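Local coordinates for protein putative alcohol dehydrogenase (Sinorhizobium meliloti, PDB 4J6F) that probably works as a zinc-binding alcohol dehydrogenase of the medium-chain reductase family, oxidising alcohols with a nicotinamide cofactor, at residues G111-G116 against T187-Y192; K32-V37 against P55-A60; D276-L281 against G298-A303. One frame throughout, in Å; residues are numbered along the deposited sequence.

Contact 1. Residues G111-G116 against T187-Y192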
# COMPACT_ATOMS: atom_id res chain seq x y z
N GLY A 111 -15.47 0.32 25.94
CA GLY A 111 -14.45 -0.42 26.66
C GLY A 111 -14.16 -1.71 25.93
O GLY A 111 -15.04 -2.55 25.79
N THR A 112 -12.94 -1.83 25.43
CA THR A 112 -12.51 -2.97 24.63
C THR A 112 -11.67 -3.99 25.37
O THR A 112 -11.84 -5.18 25.19
CB THR A 112 -11.72 -2.50 23.40
OG1 THR A 112 -10.78 -1.51 23.79
CG2 THR A 112 -12.64 -1.89 22.40
N ASP A 113 -10.75 -3.51 26.20
CA ASP A 113 -9.77 -4.38 26.87
C ASP A 113 -10.24 -4.88 28.22
O ASP A 113 -9.67 -4.52 29.25
CB ASP A 113 -8.45 -3.65 27.01
CG ASP A 113 -7.88 -3.23 25.67
OD1 ASP A 113 -8.29 -3.83 24.66
OD2 ASP A 113 -7.05 -2.30 25.64
N THR A 114 -11.25 -5.73 28.21
CA THR A 114 -11.93 -6.16 29.43
C THR A 114 -11.33 -7.43 30.03
O THR A 114 -11.08 -8.42 29.32
CB THR A 114 -13.43 -6.36 29.15
OG1 THR A 114 -13.95 -5.20 28.51
CG2 THR A 114 -14.19 -6.59 30.43
N VAL A 115 -11.08 -7.39 31.33
CA VAL A 115 -10.75 -8.59 32.08
C VAL A 115 -11.82 -8.76 33.17
O VAL A 115 -12.28 -7.77 33.75
CB VAL A 115 -9.33 -8.50 32.71
CG1 VAL A 115 -9.07 -9.70 33.62
CG2 VAL A 115 -8.26 -8.43 31.63
N GLY A 116 -12.21 -10.00 33.44
CA GLY A 116 -13.15 -10.28 34.54
C GLY A 116 -13.29 -11.74 34.94
O GLY A 116 -12.52 -12.59 34.50
N THR A 187 -4.28 -4.62 29.67
CA THR A 187 -3.54 -3.64 28.90
C THR A 187 -3.42 -4.08 27.45
O THR A 187 -3.07 -3.28 26.60
CB THR A 187 -2.14 -3.36 29.50
OG1 THR A 187 -1.29 -4.51 29.33
CG2 THR A 187 -2.23 -3.03 30.97
N PHE A 188 -3.74 -5.34 27.16
CA PHE A 188 -3.28 -5.95 25.91
C PHE A 188 -4.18 -5.92 24.67
O PHE A 188 -3.73 -5.52 23.60
CB PHE A 188 -2.84 -7.39 26.15
CG PHE A 188 -1.62 -7.53 27.00
CD1 PHE A 188 -0.37 -7.18 26.52
CD2 PHE A 188 -1.71 -8.07 28.28
CE1 PHE A 188 0.76 -7.34 27.30
CE2 PHE A 188 -0.58 -8.24 29.06
CZ PHE A 188 0.66 -7.88 28.58
N CYS A 189 -5.45 -6.29 24.78
CA CYS A 189 -6.20 -6.76 23.61
C CYS A 189 -6.45 -5.90 22.35
O CYS A 189 -6.16 -6.35 21.26
CB CYS A 189 -7.54 -7.29 24.09
SG CYS A 189 -8.63 -7.83 22.77
N CYS A 190 -6.93 -4.67 22.48
CA CYS A 190 -7.09 -3.81 21.31
C CYS A 190 -5.76 -3.39 20.69
O CYS A 190 -5.54 -3.65 19.51
CB CYS A 190 -7.94 -2.58 21.64
SG CYS A 190 -8.22 -1.47 20.23
N ALA A 191 -4.88 -2.74 21.44
CA ALA A 191 -3.65 -2.23 20.83
C ALA A 191 -2.69 -3.33 20.34
O ALA A 191 -2.06 -3.15 19.30
CB ALA A 191 -2.94 -1.24 21.73
N TYR A 192 -2.58 -4.44 21.08
CA TYR A 192 -1.62 -5.49 20.72
C TYR A 192 -2.13 -6.38 19.59
O TYR A 192 -1.34 -6.86 18.76
CB TYR A 192 -1.15 -6.30 21.95
CG TYR A 192 -0.24 -5.50 22.88
CD1 TYR A 192 -0.74 -4.41 23.60
CD2 TYR A 192 1.11 -5.81 23.03
CE1 TYR A 192 0.07 -3.67 24.44
CE2 TYR A 192 1.93 -5.07 23.87
CZ TYR A 192 1.41 -4.00 24.57
OH TYR A 192 2.19 -3.23 25.41
O HOH W 1 -4.85 -2.31 24.02

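Contact 2. Residues K32-V37 against P55-A60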
# COMPACT_ATOMS: atom_id res chain seq x y z
N LYS A 32 -29.57 -7.15 39.84
CA LYS A 32 -30.39 -6.96 38.64
C LYS A 32 -30.10 -5.64 37.91
O LYS A 32 -30.35 -5.51 36.71
CB LYS A 32 -31.89 -7.15 38.95
CG LYS A 32 -32.28 -8.52 39.52
CD LYS A 32 -31.89 -9.72 38.64
CE LYS A 32 -32.87 -10.89 38.72
NZ LYS A 32 -33.18 -11.34 40.11
N THR A 33 -29.54 -4.67 38.63
CA THR A 33 -29.04 -3.45 38.00
C THR A 33 -27.57 -3.21 38.37
O THR A 33 -27.07 -3.76 39.35
CB THR A 33 -29.90 -2.20 38.33
OG1 THR A 33 -29.85 -1.93 39.74
CG2 THR A 33 -31.36 -2.40 37.90
N MSE A 34 -26.88 -2.41 37.57
CA MSE A 34 -25.46 -2.15 37.78
C MSE A 34 -25.07 -0.73 37.44
O MSE A 34 -25.86 0.05 36.89
CB MSE A 34 -24.64 -3.11 36.91
CG MSE A 34 -25.02 -2.96 35.44
SE MSE A 34 -23.71 -3.87 34.28
CE MSE A 34 -24.49 -3.58 32.49
N THR A 35 -23.83 -0.41 37.79
CA THR A 35 -23.20 0.85 37.47
C THR A 35 -22.47 0.72 36.14
O THR A 35 -21.86 -0.32 35.86
CB THR A 35 -22.21 1.22 38.58
OG1 THR A 35 -22.94 1.51 39.78
CG2 THR A 35 -21.39 2.42 38.22
N ALA A 36 -22.57 1.75 35.30
CA ALA A 36 -21.88 1.76 34.01
C ALA A 36 -21.75 3.17 33.50
O ALA A 36 -22.59 4.03 33.82
CB ALA A 36 -22.61 0.91 32.98
N VAL A 37 -20.71 3.41 32.71
CA VAL A 37 -20.55 4.68 32.03
C VAL A 37 -21.16 4.51 30.65
O VAL A 37 -20.72 3.66 29.88
CB VAL A 37 -19.08 5.11 31.97
CG1 VAL A 37 -18.91 6.27 31.00
CG2 VAL A 37 -18.59 5.48 33.36
N PRO A 55 -29.60 -2.02 33.37
CA PRO A 55 -29.90 -3.46 33.46
C PRO A 55 -28.64 -4.30 33.30
O PRO A 55 -27.83 -4.04 32.40
CB PRO A 55 -30.87 -3.70 32.29
CG PRO A 55 -31.41 -2.37 31.92
CD PRO A 55 -30.33 -1.38 32.26
N VAL A 56 -28.46 -5.29 34.18
CA VAL A 56 -27.39 -6.26 34.05
C VAL A 56 -27.82 -7.20 32.94
O VAL A 56 -28.94 -7.69 32.96
CB VAL A 56 -27.17 -7.06 35.37
CG1 VAL A 56 -26.31 -8.29 35.13
CG2 VAL A 56 -26.56 -6.17 36.43
N PRO A 57 -26.95 -7.41 31.94
CA PRO A 57 -27.39 -8.26 30.82
C PRO A 57 -27.51 -9.72 31.25
O PRO A 57 -26.87 -10.14 32.21
CB PRO A 57 -26.30 -8.07 29.77
CG PRO A 57 -25.11 -7.59 30.52
CD PRO A 57 -25.60 -6.85 31.73
N ALA A 58 -28.35 -10.46 30.54
CA ALA A 58 -28.53 -11.89 30.80
C ALA A 58 -27.82 -12.66 29.69
O ALA A 58 -28.14 -12.46 28.51
CB ALA A 58 -30.01 -12.25 30.83
N PRO A 59 -26.86 -13.53 30.05
CA PRO A 59 -26.15 -14.29 29.01
C PRO A 59 -27.12 -15.10 28.15
O PRO A 59 -27.88 -15.92 28.67
CB PRO A 59 -25.21 -15.20 29.81
CG PRO A 59 -25.82 -15.28 31.17
CD PRO A 59 -26.43 -13.92 31.40
N ALA A 60 -27.10 -14.83 26.85
CA ALA A 60 -27.89 -15.55 25.87
C ALA A 60 -27.20 -16.90 25.61
O ALA A 60 -26.18 -17.22 26.24
CB ALA A 60 -28.01 -14.75 24.59

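Contact 3. Residues D276-L281 against G298-A303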
# COMPACT_ATOMS: atom_id res chain seq x y z
N ASP A 276 13.32 -0.78 6.93
CA ASP A 276 12.56 -1.75 6.15
C ASP A 276 11.08 -1.44 6.21
O ASP A 276 10.35 -1.58 5.22
CB ASP A 276 12.84 -3.16 6.67
CG ASP A 276 14.30 -3.56 6.52
OD1 ASP A 276 14.79 -3.61 5.37
OD2 ASP A 276 14.97 -3.79 7.56
N VAL A 277 10.63 -1.04 7.40
CA VAL A 277 9.21 -0.86 7.67
C VAL A 277 9.00 0.39 8.49
O VAL A 277 9.77 0.67 9.42
CB VAL A 277 8.61 -2.06 8.44
CG1 VAL A 277 7.18 -1.75 8.84
CG2 VAL A 277 8.68 -3.34 7.60
N VAL A 278 7.97 1.14 8.14
CA VAL A 278 7.51 2.22 8.97
C VAL A 278 6.14 1.83 9.49
O VAL A 278 5.26 1.44 8.71
CB VAL A 278 7.44 3.54 8.18
CG1 VAL A 278 6.57 4.57 8.89
CG2 VAL A 278 8.83 4.10 7.95
N ALA A 279 6.00 1.87 10.82
CA ALA A 279 4.72 1.72 11.51
C ALA A 279 4.33 3.13 11.96
O ALA A 279 4.98 3.72 12.84
CB ALA A 279 4.86 0.78 12.69
N ASP A 280 3.30 3.68 11.34
CA ASP A 280 2.90 5.06 11.57
C ASP A 280 1.62 5.14 12.38
O ASP A 280 0.61 4.54 12.02
CB ASP A 280 2.69 5.75 10.23
CG ASP A 280 2.41 7.23 10.37
OD1 ASP A 280 2.69 7.83 11.44
OD2 ASP A 280 1.91 7.80 9.39
N LEU A 281 1.66 5.87 13.49
CA LEU A 281 0.45 6.05 14.28
C LEU A 281 0.10 7.51 14.43
O LEU A 281 -0.87 7.86 15.13
CB LEU A 281 0.59 5.37 15.62
CG LEU A 281 0.61 3.89 15.25
CD1 LEU A 281 1.68 3.11 16.02
CD2 LEU A 281 -0.78 3.29 15.33
N GLY A 298 10.40 -0.73 0.47
CA GLY A 298 10.01 -0.78 1.87
C GLY A 298 8.51 -0.70 2.01
O GLY A 298 7.80 -0.40 1.05
N ARG A 299 8.03 -1.04 3.21
CA ARG A 299 6.62 -1.16 3.52
C ARG A 299 6.17 -0.23 4.64
O ARG A 299 6.81 -0.14 5.67
CB ARG A 299 6.29 -2.59 3.90
CG ARG A 299 6.62 -3.61 2.84
CD ARG A 299 7.99 -4.18 3.06
NE ARG A 299 8.00 -5.14 4.16
CZ ARG A 299 9.10 -5.62 4.71
NH1 ARG A 299 10.27 -5.23 4.27
NH2 ARG A 299 9.02 -6.48 5.70
N TYR A 300 5.05 0.45 4.41
CA TYR A 300 4.50 1.39 5.34
C TYR A 300 3.23 0.74 5.86
O TYR A 300 2.50 0.09 5.11
CB TYR A 300 4.20 2.70 4.59
CG TYR A 300 3.35 3.68 5.36
CD1 TYR A 300 1.95 3.58 5.36
CD2 TYR A 300 3.94 4.71 6.10
CE1 TYR A 300 1.16 4.46 6.07
CE2 TYR A 300 3.15 5.61 6.82
CZ TYR A 300 1.77 5.47 6.80
OH TYR A 300 0.97 6.35 7.51
N THR A 301 2.96 0.91 7.14
CA THR A 301 1.74 0.37 7.70
C THR A 301 1.14 1.28 8.77
O THR A 301 1.86 1.92 9.52
CB THR A 301 1.96 -1.04 8.23
OG1 THR A 301 0.70 -1.61 8.60
CG2 THR A 301 2.91 -1.03 9.42
N THR A 302 -0.19 1.36 8.82
CA THR A 302 -0.87 2.23 9.78
C THR A 302 -2.23 1.67 10.21
O THR A 302 -2.87 0.93 9.47
CB THR A 302 -1.07 3.65 9.21
OG1 THR A 302 -1.73 4.48 10.17
CG2 THR A 302 -1.90 3.63 7.94
N ALA A 303 -2.62 1.99 11.43
CA ALA A 303 -3.98 1.73 11.91
C ALA A 303 -4.61 2.91 12.66
O ALA A 303 -5.62 2.75 13.32
CB ALA A 303 -4.03 0.48 12.76

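Contact 1. Residues G111-G116 against T187-Y192
Where strand 113-121 begins, the carboxylate of Asp113 reaches the first turn of helix 189-201 and meets its backbone at Cys190. Asp113 OD1 accepts the amide of Cys190, N to OD1 2.7 Å, with an angle of 155° at the hydrogen. The donor comes in on the syn side of the oxygen, tilted 30° out of the carboxylate plane. A water donates to Asp113 OD2 at 2.7 Å and accepts Ala191 N at 2.6 Å; one carboxylate thus serves two successive amides, one directly and one through solvent. With CG anti to its own carbonyl carbon (chi1 -59°), the acid swings out of the inverse gamma turn centred on Asp113 and faces the helix. Close neighbours flank the bond: Cys189 CB lies 3.6 Å from Asp113 OD1, and Thr112 OG1, weakly bonded to Asn74, 3.7 Å from Cys190 CB. OD2 has further partners in Lys376, by a salt bridge, and Asn74, by a hydrogen bond. Putting an alanine here removes the carboxylate, and would probably leave the amide of Cys190 without its acceptor and Lys376 without its counter-charge. The side chain of Cys189 lies against Met135 and Phe138 of strand 133-140, while that of Cys190 sits near a bound glycerol, most likely from the crystallisation liquor. A carboxylate from a distant strand that takes one amide in the first turn of a helix directly, and the next through a water, is a tertiary tie of strand to helix, joining here the GroES-like sheet to helix 189-201.

Contact 2. Residues K32-V37 against P55-A60
Lys32 and Val56 meet in a short antiparallel pairing at the protein surface, where strand 33-39 starts and the chain runs out of strand 53-55 into the loop before strand 63-72. One backbone bond carries it: Val56 N donates to Lys32 O at 3.2 Å, almost straight at the hydrogen (176°), although the donor stands well above the carbonyl plane, 45° out of it. Next to it Thr33 and Pro55 form a non-hydrogen-bonded pair, their CA atoms 4.6 Å apart and their side chains diverging. A proline can occupy such a position, since this pairing does not use its missing amide hydrogen. Beyond the pair, the backbone of Met34 is bonded to that of Val54, and strand 33-39 thereby becomes the middle member of a three-stranded antiparallel sheet, with 48-51 along its other side. This small sheet belongs to the N-terminal, GroES-like half of the medium-chain dehydrogenase fold. Apolar contacts fill in beside the backbone. Residue 34 was modelled as selenomethionine, and its CG lies between the backbone N and the carbonyl carbon (chi1 57°), from where the rest of the chain runs out extended toward the loop. Met34 CB meets Val56 CG2 at 3.6 Å, the two side chains meeting at a slant; the same valine methyl, Val56 CG2, rests 3.7 Å from Thr33 C. The selenomethionine passes Pro57 at about a right angle, and Met34 CE lies 3.5 Å from Pro57 CD and 3.4 Å from Pro55 O. Tyr165 of strand 165-169 touches both Met34 and Val56, and Pro57 rests on Ala167 of that strand and on Leu65 of strand 63-72.

Contact 3. Residues D276-L281 against G298-A303
Tyr300 and Asp280 join side chain to side chain above two neighbouring parallel strands: Tyr300 OH donates to Asp280 OD2 at 2.6 Å. The acceptor lies at the edge of the ring, in its plane, and offers its anti lone pair, while the carboxylate and ring planes are turned 69° apart. With CG anti to the backbone N (chi1 168°), the Tyr300 ring leans toward strand 277-280, bringing its CD2 to 3.8 Å from Val278 CG1 and its CE2 to 3.4 Å from Asp280 CB. On the face of Val277 and Thr301, Val277 CG2 sits over the centre of the Arg299 guanidinium, 3.7 Å from CZ. Between the faces, a ladder of four backbone bonds runs from Arg299 N to Asp276 O (3.1 Å) as far as Asp280 N to Thr301 O (2.9 Å), the two parallel strands being joined by a beta-alpha-beta crossover through helix 287-293. Farther out, Phe287 of that helix meets the Tyr300 ring edge-to-face, and Leu315 of the second subunit packs on it too. The Arg299 head is held by Ala202 O and a salt bridge to Glu208, and Asp276 by Thr209 N and Arg295. Asp280 OD1 bonds to Thr213 and the amides of Val282 and Gly283. Donors at both oxygens would probably favour the charged form of this buried carboxylate, which ties the tyrosine of one strand to its neighbour.

How the contacts relate
Along the chain the order is contact 2, contact 1, contact 3, each closing before the next opens. Contacts 2 and 3 lie on opposite sides of the chain's centre, their centres about 41 Å apart; contact 1 is more central, its centre about 20 Å from that of contact 2 and about 23 Å from that of contact 3, and none touches another. Contact 2 borders the mixed sheet through strand 165-169, which pairs with 63-72, and 63-72 in turn with the 113-121 strand of contact 1. Helix 189-201 then leads on: its first turn lies in contact 1, and Met198 on it packs against Ala279 and Thr301 of contact 3. One helix thus connects the GroES-like part with the Rossmann-type parallel sheet.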